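Local atomic coordinates of putative glucarate dehydratase (Pseudomonas fluorescens, PDB entry 4IT1), a protein that probably catalyses the magnesium-dependent dehydration of D-glucarate to 5-dehydro-4-deoxy-D-glucarate, as a member of the mandelate racemase/muconate lactonizing enzyme family. Residues A125-S130 against V293-D298; H317-L322 against Q326-M331; A201-A206 against Y372-P377; F35-L40 against G45-F50. All blocks are in the same frame, centred on the assembly; numbering follows the deposited sequence.

Contact 1: residues A125-S130 against V293-D298; sequences ASKAVS and VVTDFD
At the seam between the N-terminal capping domain and the barrel, Lys127, just ahead of helix 128-148, meets Thr295 in the loop that leads from strand 288-290 into helix 297-306. The link is polar: Lys127 NZ donates to Thr295 OG1 over 2.7 Å, while the two side chains cross at about a right angle. CG of the lysine stands anti to its carbonyl carbon (chi1 -55°), and a bend at chi2 (-97°) followed by another at chi4 carries the ammonium across the gap. A long, flexible, charged chain suits this place because it must leave one domain to reach the other. NZ also donates to a water at 2.6 Å. The same water donates a hydrogen bond to Asp296 OD2 at 2.8 Å and bonds to Ser126 OG at 2.9 Å, so it joins lysine and aspartate, whose charged atoms NZ and OD2 stand 4.2 Å apart, beyond a salt bridge. Asp296 is the N-cap of helix 297-306; its OD1 takes the amide of Glu299 and, weakly, that of Asp298. A methionine in place of Lys127 would probably deprive Thr295 OG1 and the bridging water of this ammonium donor, and Asp296 of its nearby positive charge. Tyr318 of helix 316-319 packs against both Lys127 and Thr295, while Ala128 and Val129 lean on helix 95-107 and Val294 rests on Phe300 of helix 297-306.

Contact 2: residues H317-L322 against Q326-M331; sequences HYWGGL and QTLAKM
Trp319 and Leu328 supply the apolar part of this contact, in which the short helix 316-319 turns back to pack on helix 322-334. The leucine methyl CD2 sits over the middle of the tryptophan six-membered ring, 3.5 Å from its centroid and 9° off the normal, a CH-pi contact of nearly ideal geometry. The second methyl, CD1, lies above the same side of the plane but just beyond the outer rim, 3.7 Å from CH2 of Trp319. With its CG anti to the backbone N (chi1 176°), Leu328 sends both branches toward the indole; a forked aliphatic chain thus covers a broad flat surface. The polar part is backbone: Gln326 N donates to Leu322 O at 3.2 Å, a helical i to i+4 bond in the first turn of helix 322-334, bent to 140° at the hydrogen. CG of Gln326 rests 3.4 Å from the same Leu322 O. The third element is conformational. Gly320 and Gly321 both have positive phi, where a CB would collide with the preceding carbonyl, so glycine alone fits comfortably at this reversal. Gly321 is the N-cap, and Glu137 of helix 128-148 accepts from Leu322 N. Helix 322-334 is the crossover between parallel strands 311-314 and 338-341: Leu328 also packs on Val312, Ala314 and Phe300, Trp319 meets Phe297 edge-to-face, and Met331 touches Met331 of the second subunit.

Contact 3: residues A201-A206 against Y372-P377; sequences ARMIEA and YPWQEP
Met203 of helix 193-207 reaches across to Pro373 and Trp374, in the loop that follows helix 348-360, and carries the contact on its own side. Along the helix, Arg202 comes first: its guanidinium makes a cation-pi contact with Trp187 and donates to Asn186. Next is Met203, whose amide belongs to the regular helix and whose side chain leaves with CG anti to the carbonyl carbon (chi1 -75°). Beyond CG the chain runs fully extended, so the terminal methyl is pushed to the limit of its length. There CE comes within 3.6 Å of Pro373 CB and 3.5 Å of Trp374 CZ2. Its approach to the indole is oblique, displaced toward the rim where CE2, CZ2 and NE1 lie. An unbranched, pliable thioether suits this slot between a rigid proline ring and a flat aromatic. Ile204, one residue on, turns instead to Phe235 and Tyr238. Trp374 is fixed independently, NE1 donating to Tyr169 O of strand 163-170 and the ring meeting those of Trp187 and Phe171. Were Trp374 cut back to an alanine, a gap would probably open beside the Met203 methyl, giving it more freedom, and Tyr169 O would lose its indole donor. No hydrogen bond crosses between the segments, so shape and exclusion of water must hold them: apolar packing inside the barrel domain, with the Trp374 side chain about 8 Å from that of Lys215, a predicted proton acceptor.

Contact 4: residues F35-L40 against G45-F50; sequences FRDPPL and GIHEPF
Asp37 and His47 form the central polar pair of this loop between strands 25-36 and 50-60. His47 ND1 donates to Asp37 OD2 at 2.7 Å, nearly straight at 171°. The oxygen lies in the imidazole plane, yet the nitrogen comes from above the carboxylate plane, the two planes being 50° apart. Around this pair the backbones run antiparallel. Asp37 N donates to Pro49 O at 2.9 Å, from well above the carbonyl plane, and the hydroxyl of Tyr182 gives the same oxygen a second donor. His47 N is satisfied by Leu40 O, also at 2.9 Å, and Asp37 O by His177 NE2. Pro38, Pro39 and Pro49 bring no N-H needing a partner; Pro39 centres an inverse gamma turn, closed weakly by Leu40 N and Pro38 O. Arg36 and Phe50 are a non-hydrogen-bonded pair, where Phe50 CA instead offers a CA-H contact to Phe35 O at 3.5 Å. Leu40 CB lies over one face of the His47 imidazole, 4.0 Å from the centroid of that ring. Ile46 CD1 packs on Pro39 CB at 3.9 Å. Held by an aspartate at one nitrogen and a methylene over a face, the His47 ring has its rotation fixed, and NE2 is hydrogen-bonded to a bound tartrate. That dicarboxylate, probably from the crystallisation liquor, is consistent with a pocket for an acidic sugar.

How the contacts relate
All four contacts are buried, but they fall into two touching pairs. Contacts 1 and 2 meet where Thr295 packs on Tyr318 and Trp319, and Ser130 on Tyr318; contacts 3 and 4 meet where Pro38 CG lies 3.7 Å from Trp374 CE3, with a long, weak ion pair between Arg36 and Glu376 beside it. Contact 1 spans the two domains through one charged side chain and a water. Contacts 2 and 3 both lie in the barrel domain, each setting an aliphatic or thioether methyl against a tryptophan; contact 3 is purely apolar, whereas contact 2 adds a helix backbone bond. Contact 4 stays within the capping domain and is the most extensive, relying on backbone and His-carboxylate bonds.

Contact 1: residues A125-S130 against V293-D298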
loop_
_atom_site.group_PDB
_atom_site.type_symbol
_atom_site.label_atom_id
_atom_site.label_comp_id
_atom_site.label_asym_id
_atom_site.label_seq_id
_atom_site.Cartn_x
_atom_site.Cartn_y
_atom_site.Cartn_z
ATOM N N ALA A 125 -7.037 -21.545 7.503
ATOM C CA ALA A 125 -8.427 -21.185 7.180
ATOM C C ALA A 125 -8.631 -19.688 7.040
ATOM O O ALA A 125 -9.437 -19.242 6.228
ATOM C CB ALA A 125 -9.388 -21.738 8.229
ATOM N N SER A 126 -7.923 -18.914 7.859
ATOM C CA SER A 126 -7.976 -17.457 7.789
ATOM C C SER A 126 -7.518 -16.900 6.425
ATOM O O SER A 126 -7.889 -15.780 6.055
ATOM C CB SER A 126 -7.124 -16.856 8.903
ATOM O OG SER A 126 -5.805 -17.378 8.835
ATOM N N LYS A 127 -6.731 -17.685 5.685
ATOM C CA LYS A 127 -6.194 -17.257 4.384
ATOM C C LYS A 127 -7.190 -17.375 3.231
ATOM O O LYS A 127 -6.855 -17.042 2.092
ATOM C CB LYS A 127 -4.949 -18.060 4.018
ATOM C CG LYS A 127 -3.840 -18.057 5.048
ATOM C CD LYS A 127 -2.783 -17.018 4.738
ATOM C CE LYS A 127 -1.562 -17.226 5.626
ATOM N NZ LYS A 127 -1.879 -17.043 7.076
ATOM N N ALA A 128 -8.400 -17.850 3.522
ATOM C CA ALA A 128 -9.392 -18.156 2.486
ATOM C C ALA A 128 -9.655 -16.983 1.536
ATOM O O ALA A 128 -9.485 -17.108 0.318
ATOM C CB ALA A 128 -10.693 -18.636 3.120
ATOM N N VAL A 129 -10.077 -15.856 2.100
ATOM C CA VAL A 129 -10.323 -14.649 1.322
ATOM C C VAL A 129 -9.061 -14.222 0.547
ATOM O O VAL A 129 -9.133 -13.951 -0.651
ATOM C CB VAL A 129 -10.870 -13.517 2.218
ATOM C CG1 VAL A 129 -10.916 -12.188 1.474
ATOM C CG2 VAL A 129 -12.259 -13.879 2.733
ATOM N N SER A 130 -7.911 -14.219 1.223
ATOM C CA SER A 130 -6.652 -13.758 0.630
ATOM C C SER A 130 -6.123 -14.619 -0.512
ATOM O O SER A 130 -5.686 -14.082 -1.526
ATOM C CB SER A 130 -5.580 -13.581 1.702
ATOM O OG SER A 130 -5.881 -12.440 2.474
ATOM N N VAL A 293 5.476 -17.094 11.073
ATOM C CA VAL A 293 4.892 -16.299 12.147
ATOM C C VAL A 293 4.383 -14.927 11.696
ATOM O O VAL A 293 3.672 -14.249 12.435
ATOM C CB VAL A 293 5.813 -16.200 13.372
ATOM C CG1 VAL A 293 6.110 -17.592 13.902
ATOM C CG2 VAL A 293 7.104 -15.455 13.034
ATOM N N VAL A 294 4.742 -14.518 10.483
ATOM C CA VAL A 294 4.181 -13.303 9.898
ATOM C C VAL A 294 3.728 -13.657 8.489
ATOM O O VAL A 294 4.525 -13.639 7.544
ATOM C CB VAL A 294 5.185 -12.115 9.894
ATOM C CG1 VAL A 294 4.597 -10.905 9.189
ATOM C CG2 VAL A 294 5.576 -11.730 11.308
ATOM N N THR A 295 2.447 -14.005 8.370
ATOM C CA THR A 295 1.870 -14.457 7.109
ATOM C C THR A 295 0.649 -13.635 6.728
ATOM O O THR A 295 0.063 -13.868 5.671
ATOM C CB THR A 295 1.470 -15.950 7.145
ATOM O OG1 THR A 295 0.424 -16.149 8.114
ATOM C CG2 THR A 295 2.660 -16.827 7.490
ATOM N N ASP A 296 0.262 -12.687 7.584
ATOM C CA ASP A 296 -0.841 -11.764 7.277
ATOM C C ASP A 296 -0.687 -10.477 8.076
ATOM O O ASP A 296 0.205 -10.367 8.919
ATOM C CB ASP A 296 -2.229 -12.414 7.498
ATOM C CG ASP A 296 -2.577 -12.615 8.984
ATOM O OD1 ASP A 296 -2.309 -11.731 9.829
ATOM O OD2 ASP A 296 -3.156 -13.664 9.303
ATOM N N PHE A 297 -1.560 -9.510 7.821
ATOM C CA PHE A 297 -1.394 -8.180 8.389
ATOM C C PHE A 297 -1.544 -8.097 9.911
ATOM O O PHE A 297 -0.882 -7.284 10.559
ATOM C CB PHE A 297 -2.267 -7.160 7.655
ATOM C CG PHE A 297 -1.781 -6.859 6.262
ATOM C CD1 PHE A 297 -0.766 -5.926 6.050
ATOM C CD2 PHE A 297 -2.318 -7.525 5.162
ATOM C CE1 PHE A 297 -0.303 -5.658 4.768
ATOM C CE2 PHE A 297 -1.864 -7.252 3.875
ATOM C CZ PHE A 297 -0.854 -6.318 3.678
ATOM N N ASP A 298 -2.390 -8.951 10.482
ATOM C CA ASP A 298 -2.561 -8.995 11.936
ATOM C C ASP A 298 -1.327 -9.572 12.610
ATOM O O ASP A 298 -0.878 -9.066 13.633
ATOM C CB ASP A 298 -3.804 -9.805 12.313
ATOM C CG ASP A 298 -5.069 -9.246 11.699
ATOM O OD1 ASP A 298 -5.322 -8.029 11.842
ATOM O OD2 ASP A 298 -5.813 -10.023 11.068
HETATM O O HOH W 1 -3.979 -15.577 7.463
#

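Contact 2: residues H317-L322 against Q326-M331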
loop_
_atom_site.group_PDB
_atom_site.type_symbol
_atom_site.label_atom_id
_atom_site.label_comp_id
_atom_site.label_asym_id
_atom_site.label_seq_id
_atom_site.Cartn_x
_atom_site.Cartn_y
_atom_site.Cartn_z
ATOM N N HIS A 317 0.806 -15.079 -3.218
ATOM C CA HIS A 317 -0.261 -16.067 -3.289
ATOM C C HIS A 317 -1.171 -16.000 -2.083
ATOM O O HIS A 317 -2.394 -16.057 -2.225
ATOM C CB HIS A 317 0.308 -17.469 -3.412
ATOM C CG HIS A 317 1.112 -17.685 -4.652
ATOM N ND1 HIS A 317 2.467 -17.926 -4.626
ATOM C CD2 HIS A 317 0.749 -17.704 -5.957
ATOM C CE1 HIS A 317 2.906 -18.090 -5.861
ATOM N NE2 HIS A 317 1.883 -17.957 -6.686
ATOM N N TYR A 318 -0.586 -15.873 -0.897
ATOM C CA TYR A 318 -1.410 -15.868 0.311
ATOM C C TYR A 318 -1.527 -14.526 1.002
ATOM O O TYR A 318 -2.420 -14.332 1.824
ATOM C CB TYR A 318 -1.018 -16.982 1.286
ATOM C CG TYR A 318 0.378 -16.934 1.841
ATOM C CD1 TYR A 318 0.713 -16.059 2.879
ATOM C CD2 TYR A 318 1.350 -17.809 1.379
ATOM C CE1 TYR A 318 1.994 -16.037 3.407
ATOM C CE2 TYR A 318 2.636 -17.796 1.907
ATOM C CZ TYR A 318 2.953 -16.902 2.914
ATOM O OH TYR A 318 4.231 -16.890 3.443
ATOM N N TRP A 319 -0.653 -13.587 0.660
ATOM C CA TRP A 319 -0.762 -12.249 1.237
ATOM C C TRP A 319 -1.879 -11.425 0.621
ATOM O O TRP A 319 -2.214 -10.351 1.125
ATOM C CB TRP A 319 0.561 -11.511 1.164
ATOM C CG TRP A 319 1.416 -11.770 2.337
ATOM C CD1 TRP A 319 2.344 -12.762 2.473
ATOM C CD2 TRP A 319 1.436 -11.025 3.559
ATOM N NE1 TRP A 319 2.946 -12.681 3.710
ATOM C CE2 TRP A 319 2.417 -11.613 4.389
ATOM C CE3 TRP A 319 0.738 -9.905 4.024
ATOM C CZ2 TRP A 319 2.715 -11.119 5.663
ATOM C CZ3 TRP A 319 1.040 -9.407 5.301
ATOM C CH2 TRP A 319 2.011 -10.026 6.106
ATOM N N GLY A 320 -2.459 -11.929 -0.467
ATOM C CA GLY A 320 -3.617 -11.277 -1.079
ATOM C C GLY A 320 -3.361 -10.632 -2.433
ATOM O O GLY A 320 -4.114 -9.763 -2.854
ATOM N N GLY A 321 -2.307 -11.058 -3.122
ATOM C CA GLY A 321 -2.006 -10.512 -4.442
ATOM C C GLY A 321 -0.860 -9.514 -4.505
ATOM O O GLY A 321 -0.078 -9.369 -3.559
ATOM N N LEU A 322 -0.782 -8.808 -5.628
ATOM C CA LEU A 322 0.401 -8.022 -5.955
ATOM C C LEU A 322 0.414 -6.666 -5.271
ATOM O O LEU A 322 1.443 -6.257 -4.743
ATOM C CB LEU A 322 0.563 -7.894 -7.473
ATOM C CG LEU A 322 0.637 -9.213 -8.258
ATOM C CD1 LEU A 322 0.795 -8.944 -9.744
ATOM C CD2 LEU A 322 1.755 -10.129 -7.774
ATOM N N GLN A 326 2.837 -5.026 -2.147
ATOM C CA GLN A 326 3.501 -3.726 -2.190
ATOM C C GLN A 326 3.237 -2.989 -0.885
ATOM O O GLN A 326 4.152 -2.408 -0.286
ATOM C CB GLN A 326 2.992 -2.885 -3.364
ATOM C CG GLN A 326 3.284 -3.452 -4.740
ATOM C CD GLN A 326 2.925 -2.478 -5.841
ATOM O OE1 GLN A 326 3.680 -1.552 -6.138
ATOM N NE2 GLN A 326 1.768 -2.678 -6.449
ATOM N N THR A 327 1.980 -3.023 -0.449
ATOM C CA THR A 327 1.612 -2.512 0.869
ATOM C C THR A 327 2.492 -3.140 1.937
ATOM O O THR A 327 3.080 -2.422 2.744
ATOM C CB THR A 327 0.136 -2.761 1.188
ATOM O OG1 THR A 327 -0.654 -2.217 0.133
ATOM C CG2 THR A 327 -0.250 -2.069 2.490
ATOM N N LEU A 328 2.609 -4.468 1.921
ATOM C CA LEU A 328 3.487 -5.131 2.872
ATOM C C LEU A 328 4.926 -4.602 2.791
ATOM O O LEU A 328 5.529 -4.303 3.824
ATOM C CB LEU A 328 3.463 -6.663 2.732
ATOM C CG LEU A 328 4.445 -7.400 3.665
ATOM C CD1 LEU A 328 4.172 -7.168 5.161
ATOM C CD2 LEU A 328 4.500 -8.879 3.344
ATOM N N ALA A 329 5.480 -4.500 1.580
ATOM C CA ALA A 329 6.869 -4.037 1.420
ATOM C C ALA A 329 7.057 -2.653 2.053
ATOM O O ALA A 329 8.030 -2.410 2.768
ATOM C CB ALA A 329 7.279 -4.026 -0.046
ATOM N N LYS A 330 6.097 -1.771 1.797
ATOM C CA LYS A 330 6.087 -0.422 2.342
ATOM C C LYS A 330 6.007 -0.434 3.867
ATOM O O LYS A 330 6.640 0.391 4.543
ATOM C CB LYS A 330 4.913 0.362 1.747
ATOM C CG LYS A 330 4.803 1.813 2.183
ATOM C CD LYS A 330 6.017 2.615 1.744
ATOM C CE LYS A 330 5.870 4.070 2.148
ATOM N NZ LYS A 330 7.142 4.813 1.952
ATOM N N MET A 331 5.232 -1.377 4.401
ATOM C CA MET A 331 5.066 -1.511 5.847
ATOM C C MET A 331 6.343 -2.002 6.503
ATOM O O MET A 331 6.714 -1.516 7.566
ATOM C CB MET A 331 3.897 -2.436 6.193
ATOM C CG MET A 331 2.530 -1.804 5.980
ATOM S SD MET A 331 1.155 -2.818 6.580
ATOM C CE MET A 331 1.211 -2.530 8.342
#

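Contact 3: residues A201-A206 against Y372-P377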
loop_
_atom_site.group_PDB
_atom_site.type_symbol
_atom_site.label_atom_id
_atom_site.label_comp_id
_atom_site.label_asym_id
_atom_site.label_seq_id
_atom_site.Cartn_x
_atom_site.Cartn_y
_atom_site.Cartn_z
ATOM N N ALA A 201 25.962 -27.252 -6.842
ATOM C CA ALA A 201 26.801 -27.119 -8.033
ATOM C C ALA A 201 25.967 -27.262 -9.302
ATOM O O ALA A 201 26.048 -26.415 -10.196
ATOM C CB ALA A 201 27.932 -28.137 -8.011
ATOM N N ARG A 202 25.140 -28.307 -9.354
ATOM C CA ARG A 202 24.261 -28.528 -10.496
ATOM C C ARG A 202 23.401 -27.307 -10.784
ATOM O O ARG A 202 23.272 -26.895 -11.939
ATOM C CB ARG A 202 23.379 -29.756 -10.286
ATOM C CG ARG A 202 22.268 -29.870 -11.319
ATOM C CD ARG A 202 21.586 -31.224 -11.266
ATOM N NE ARG A 202 20.370 -31.235 -12.079
ATOM C CZ ARG A 202 19.710 -32.337 -12.426
ATOM N NH1 ARG A 202 20.150 -33.531 -12.034
ATOM N NH2 ARG A 202 18.613 -32.245 -13.173
ATOM N N MET A 203 22.830 -26.731 -9.728
ATOM C CA MET A 203 21.924 -25.587 -9.853
ATOM C C MET A 203 22.653 -24.309 -10.245
ATOM O O MET A 203 22.181 -23.557 -11.104
ATOM C CB MET A 203 21.167 -25.357 -8.543
ATOM C CG MET A 203 20.055 -26.353 -8.271
ATOM S SD MET A 203 19.103 -25.883 -6.814
ATOM C CE MET A 203 17.811 -27.116 -6.843
ATOM N N ILE A 204 23.791 -24.063 -9.592
ATOM C CA ILE A 204 24.637 -22.899 -9.883
ATOM C C ILE A 204 25.152 -22.929 -11.330
ATOM O O ILE A 204 25.066 -21.926 -12.035
ATOM C CB ILE A 204 25.794 -22.754 -8.861
ATOM C CG1 ILE A 204 25.226 -22.474 -7.461
ATOM C CG2 ILE A 204 26.764 -21.653 -9.289
ATOM C CD1 ILE A 204 26.244 -22.497 -6.340
ATOM N N GLU A 205 25.665 -24.083 -11.762
ATOM C CA GLU A 205 26.058 -24.299 -13.161
ATOM C C GLU A 205 24.918 -23.978 -14.137
ATOM O O GLU A 205 25.119 -23.257 -15.118
ATOM C CB GLU A 205 26.577 -25.738 -13.358
ATOM C CG GLU A 205 26.396 -26.346 -14.752
ATOM C CD GLU A 205 27.398 -25.840 -15.781
ATOM O OE1 GLU A 205 26.987 -25.585 -16.936
ATOM O OE2 GLU A 205 28.596 -25.705 -15.447
ATOM N N ALA A 206 23.722 -24.486 -13.844
ATOM C CA ALA A 206 22.604 -24.413 -14.782
ATOM C C ALA A 206 21.915 -23.060 -14.809
ATOM O O ALA A 206 21.376 -22.662 -15.841
ATOM C CB ALA A 206 21.595 -25.520 -14.495
ATOM N N TYR A 372 11.571 -23.517 -8.765
ATOM C CA TYR A 372 11.624 -23.743 -10.219
ATOM C C TYR A 372 12.649 -24.746 -10.759
ATOM O O TYR A 372 12.320 -25.508 -11.664
ATOM C CB TYR A 372 11.760 -22.407 -10.941
ATOM C CG TYR A 372 11.019 -22.330 -12.250
ATOM C CD1 TYR A 372 9.622 -22.400 -12.293
ATOM C CD2 TYR A 372 11.712 -22.155 -13.450
ATOM C CE1 TYR A 372 8.941 -22.317 -13.499
ATOM C CE2 TYR A 372 11.042 -22.066 -14.659
ATOM C CZ TYR A 372 9.663 -22.148 -14.683
ATOM O OH TYR A 372 9.011 -22.057 -15.892
ATOM N N PRO A 373 13.889 -24.748 -10.222
ATOM C CA PRO A 373 14.837 -25.816 -10.557
ATOM C C PRO A 373 14.320 -27.254 -10.391
ATOM O O PRO A 373 14.858 -28.178 -11.016
ATOM C CB PRO A 373 16.009 -25.580 -9.583
ATOM C CG PRO A 373 15.793 -24.235 -8.977
ATOM C CD PRO A 373 14.583 -23.605 -9.606
ATOM N N TRP A 374 13.301 -27.443 -9.553
ATOM C CA TRP A 374 12.787 -28.788 -9.260
ATOM C C TRP A 374 11.762 -29.255 -10.273
ATOM O O TRP A 374 11.665 -30.453 -10.542
ATOM C CB TRP A 374 12.226 -28.865 -7.838
ATOM C CG TRP A 374 13.292 -28.661 -6.825
ATOM C CD1 TRP A 374 13.492 -27.552 -6.062
ATOM C CD2 TRP A 374 14.347 -29.575 -6.494
ATOM N NE1 TRP A 374 14.595 -27.723 -5.250
ATOM C CE2 TRP A 374 15.135 -28.959 -5.495
ATOM C CE3 TRP A 374 14.692 -30.861 -6.931
ATOM C CZ2 TRP A 374 16.258 -29.587 -4.923
ATOM C CZ3 TRP A 374 15.807 -31.484 -6.362
ATOM C CH2 TRP A 374 16.580 -30.841 -5.375
ATOM N N GLN A 375 11.003 -28.306 -10.824
ATOM C CA GLN A 375 9.995 -28.611 -11.836
ATOM C C GLN A 375 10.636 -29.223 -13.078
ATOM O O GLN A 375 11.659 -28.733 -13.570
ATOM C CB GLN A 375 9.161 -27.372 -12.176
ATOM C CG GLN A 375 7.820 -27.308 -11.454
ATOM C CD GLN A 375 7.912 -27.640 -9.971
ATOM O OE1 GLN A 375 7.552 -28.740 -9.547
ATOM N NE2 GLN A 375 8.406 -26.695 -9.176
ATOM N N GLU A 376 10.039 -30.312 -13.554
ATOM C CA GLU A 376 10.613 -31.099 -14.638
ATOM C C GLU A 376 10.521 -30.386 -15.986
ATOM O O GLU A 376 9.493 -29.770 -16.295
ATOM C CB GLU A 376 9.979 -32.497 -14.691
ATOM C CG GLU A 376 10.385 -33.408 -13.532
ATOM C CD GLU A 376 11.815 -33.936 -13.626
ATOM O OE1 GLU A 376 12.238 -34.679 -12.717
ATOM O OE2 GLU A 376 12.526 -33.621 -14.604
ATOM N N PRO A 377 11.607 -30.459 -16.786
ATOM C CA PRO A 377 11.733 -29.808 -18.092
ATOM C C PRO A 377 10.484 -29.890 -18.973
ATOM O O PRO A 377 10.165 -28.928 -19.665
ATOM C CB PRO A 377 12.887 -30.573 -18.744
ATOM C CG PRO A 377 13.757 -30.962 -17.601
ATOM C CD PRO A 377 12.858 -31.152 -16.409
#

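Contact 4: residues F35-L40 against G45-F50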
loop_
_atom_site.group_PDB
_atom_site.type_symbol
_atom_site.label_atom_id
_atom_site.label_comp_id
_atom_site.label_asym_id
_atom_site.label_seq_id
_atom_site.Cartn_x
_atom_site.Cartn_y
_atom_site.Cartn_z
ATOM N N PHE A 35 1.987 -32.164 -11.281
ATOM C CA PHE A 35 3.297 -32.328 -11.885
ATOM C C PHE A 35 4.196 -33.168 -11.004
ATOM O O PHE A 35 4.052 -33.170 -9.778
ATOM C CB PHE A 35 3.946 -30.969 -12.197
ATOM C CG PHE A 35 3.749 -29.929 -11.121
ATOM C CD1 PHE A 35 4.548 -29.922 -9.978
ATOM C CD2 PHE A 35 2.776 -28.941 -11.264
ATOM C CE1 PHE A 35 4.372 -28.960 -8.992
ATOM C CE2 PHE A 35 2.595 -27.977 -10.285
ATOM C CZ PHE A 35 3.397 -27.987 -9.148
ATOM N N ARG A 36 5.113 -33.891 -11.635
ATOM C CA ARG A 36 6.049 -34.738 -10.905
ATOM C C ARG A 36 6.797 -33.904 -9.870
ATOM O O ARG A 36 7.252 -32.787 -10.153
ATOM C CB ARG A 36 7.021 -35.457 -11.852
ATOM C CG ARG A 36 6.335 -36.157 -13.023
ATOM C CD ARG A 36 7.136 -37.328 -13.588
ATOM N NE ARG A 36 8.484 -36.990 -14.055
ATOM C CZ ARG A 36 8.762 -36.279 -15.148
ATOM N NH1 ARG A 36 7.789 -35.781 -15.903
ATOM N NH2 ARG A 36 10.027 -36.051 -15.479
ATOM N N ASP A 37 6.873 -34.439 -8.657
ATOM C CA ASP A 37 7.571 -33.780 -7.580
ATOM C C ASP A 37 8.570 -34.782 -7.028
ATOM O O ASP A 37 8.216 -35.927 -6.755
ATOM C CB ASP A 37 6.579 -33.347 -6.496
ATOM C CG ASP A 37 6.845 -31.941 -5.969
ATOM O OD1 ASP A 37 7.501 -31.138 -6.671
ATOM O OD2 ASP A 37 6.377 -31.628 -4.852
ATOM N N PRO A 38 9.828 -34.362 -6.863
ATOM C CA PRO A 38 10.835 -35.245 -6.284
ATOM C C PRO A 38 10.519 -35.645 -4.833
ATOM O O PRO A 38 9.713 -34.978 -4.167
ATOM C CB PRO A 38 12.125 -34.406 -6.327
ATOM C CG PRO A 38 11.808 -33.187 -7.125
ATOM C CD PRO A 38 10.330 -32.992 -7.059
ATOM N N PRO A 39 11.150 -36.733 -4.346
ATOM C CA PRO A 39 11.048 -37.130 -2.938
ATOM C C PRO A 39 11.751 -36.140 -2.008
ATOM O O PRO A 39 12.683 -36.516 -1.279
ATOM C CB PRO A 39 11.749 -38.499 -2.910
ATOM C CG PRO A 39 12.672 -38.482 -4.095
ATOM C CD PRO A 39 11.908 -37.722 -5.138
ATOM N N LEU A 40 11.300 -34.886 -2.031
ATOM C CA LEU A 40 11.922 -33.827 -1.226
ATOM C C LEU A 40 11.538 -33.924 0.254
ATOM O O LEU A 40 10.358 -33.947 0.599
ATOM C CB LEU A 40 11.573 -32.445 -1.797
ATOM C CG LEU A 40 11.908 -32.232 -3.285
ATOM C CD1 LEU A 40 11.400 -30.891 -3.796
ATOM C CD2 LEU A 40 13.407 -32.389 -3.542
ATOM N N GLY A 45 7.652 -34.002 6.814
ATOM C CA GLY A 45 7.849 -35.349 6.295
ATOM C C GLY A 45 8.546 -35.376 4.949
ATOM O O GLY A 45 9.750 -35.115 4.865
ATOM N N ILE A 46 7.783 -35.692 3.901
ATOM C CA ILE A 46 8.327 -35.852 2.554
ATOM C C ILE A 46 7.255 -35.635 1.499
ATOM O O ILE A 46 6.095 -36.008 1.685
ATOM C CB ILE A 46 8.971 -37.244 2.338
ATOM C CG1 ILE A 46 9.780 -37.258 1.027
ATOM C CG2 ILE A 46 7.909 -38.342 2.341
ATOM C CD1 ILE A 46 10.747 -38.412 0.891
ATOM N N HIS A 47 7.670 -35.040 0.386
ATOM C CA HIS A 47 6.783 -34.770 -0.732
ATOM C C HIS A 47 6.221 -36.047 -1.344
ATOM O O HIS A 47 6.871 -37.102 -1.350
ATOM C CB HIS A 47 7.521 -33.966 -1.804
ATOM C CG HIS A 47 7.667 -32.512 -1.480
ATOM N ND1 HIS A 47 7.343 -31.515 -2.377
ATOM C CD2 HIS A 47 8.095 -31.885 -0.358
ATOM C CE1 HIS A 47 7.577 -30.338 -1.824
ATOM N NE2 HIS A 47 8.029 -30.534 -0.599
ATOM N N GLU A 48 5.001 -35.925 -1.850
ATOM C CA GLU A 48 4.365 -36.954 -2.653
ATOM C C GLU A 48 4.941 -36.916 -4.078
ATOM O O GLU A 48 5.411 -35.865 -4.527
ATOM C CB GLU A 48 2.862 -36.699 -2.670
ATOM C CG GLU A 48 2.187 -37.072 -1.359
ATOM C CD GLU A 48 0.896 -36.321 -1.139
ATOM O OE1 GLU A 48 -0.173 -36.907 -1.395
ATOM O OE2 GLU A 48 0.951 -35.145 -0.721
ATOM N N PRO A 49 4.907 -38.056 -4.799
ATOM C CA PRO A 49 5.413 -38.066 -6.177
ATOM C C PRO A 49 4.701 -37.071 -7.096
ATOM O O PRO A 49 5.194 -36.795 -8.194
ATOM C CB PRO A 49 5.168 -39.508 -6.637
ATOM C CG PRO A 49 4.115 -40.032 -5.717
ATOM C CD PRO A 49 4.397 -39.378 -4.399
ATOM N N PHE A 50 3.563 -36.534 -6.651
ATOM C CA PHE A 50 2.890 -35.458 -7.385
ATOM C C PHE A 50 2.555 -34.281 -6.485
ATOM O O PHE A 50 2.492 -34.419 -5.264
ATOM C CB PHE A 50 1.652 -35.970 -8.128
ATOM C CG PHE A 50 1.962 -37.073 -9.097
ATOM C CD1 PHE A 50 2.368 -36.781 -10.398
ATOM C CD2 PHE A 50 1.888 -38.409 -8.703
ATOM C CE1 PHE A 50 2.675 -37.799 -11.291
ATOM C CE2 PHE A 50 2.194 -39.432 -9.592
ATOM C CZ PHE A 50 2.588 -39.126 -10.889
#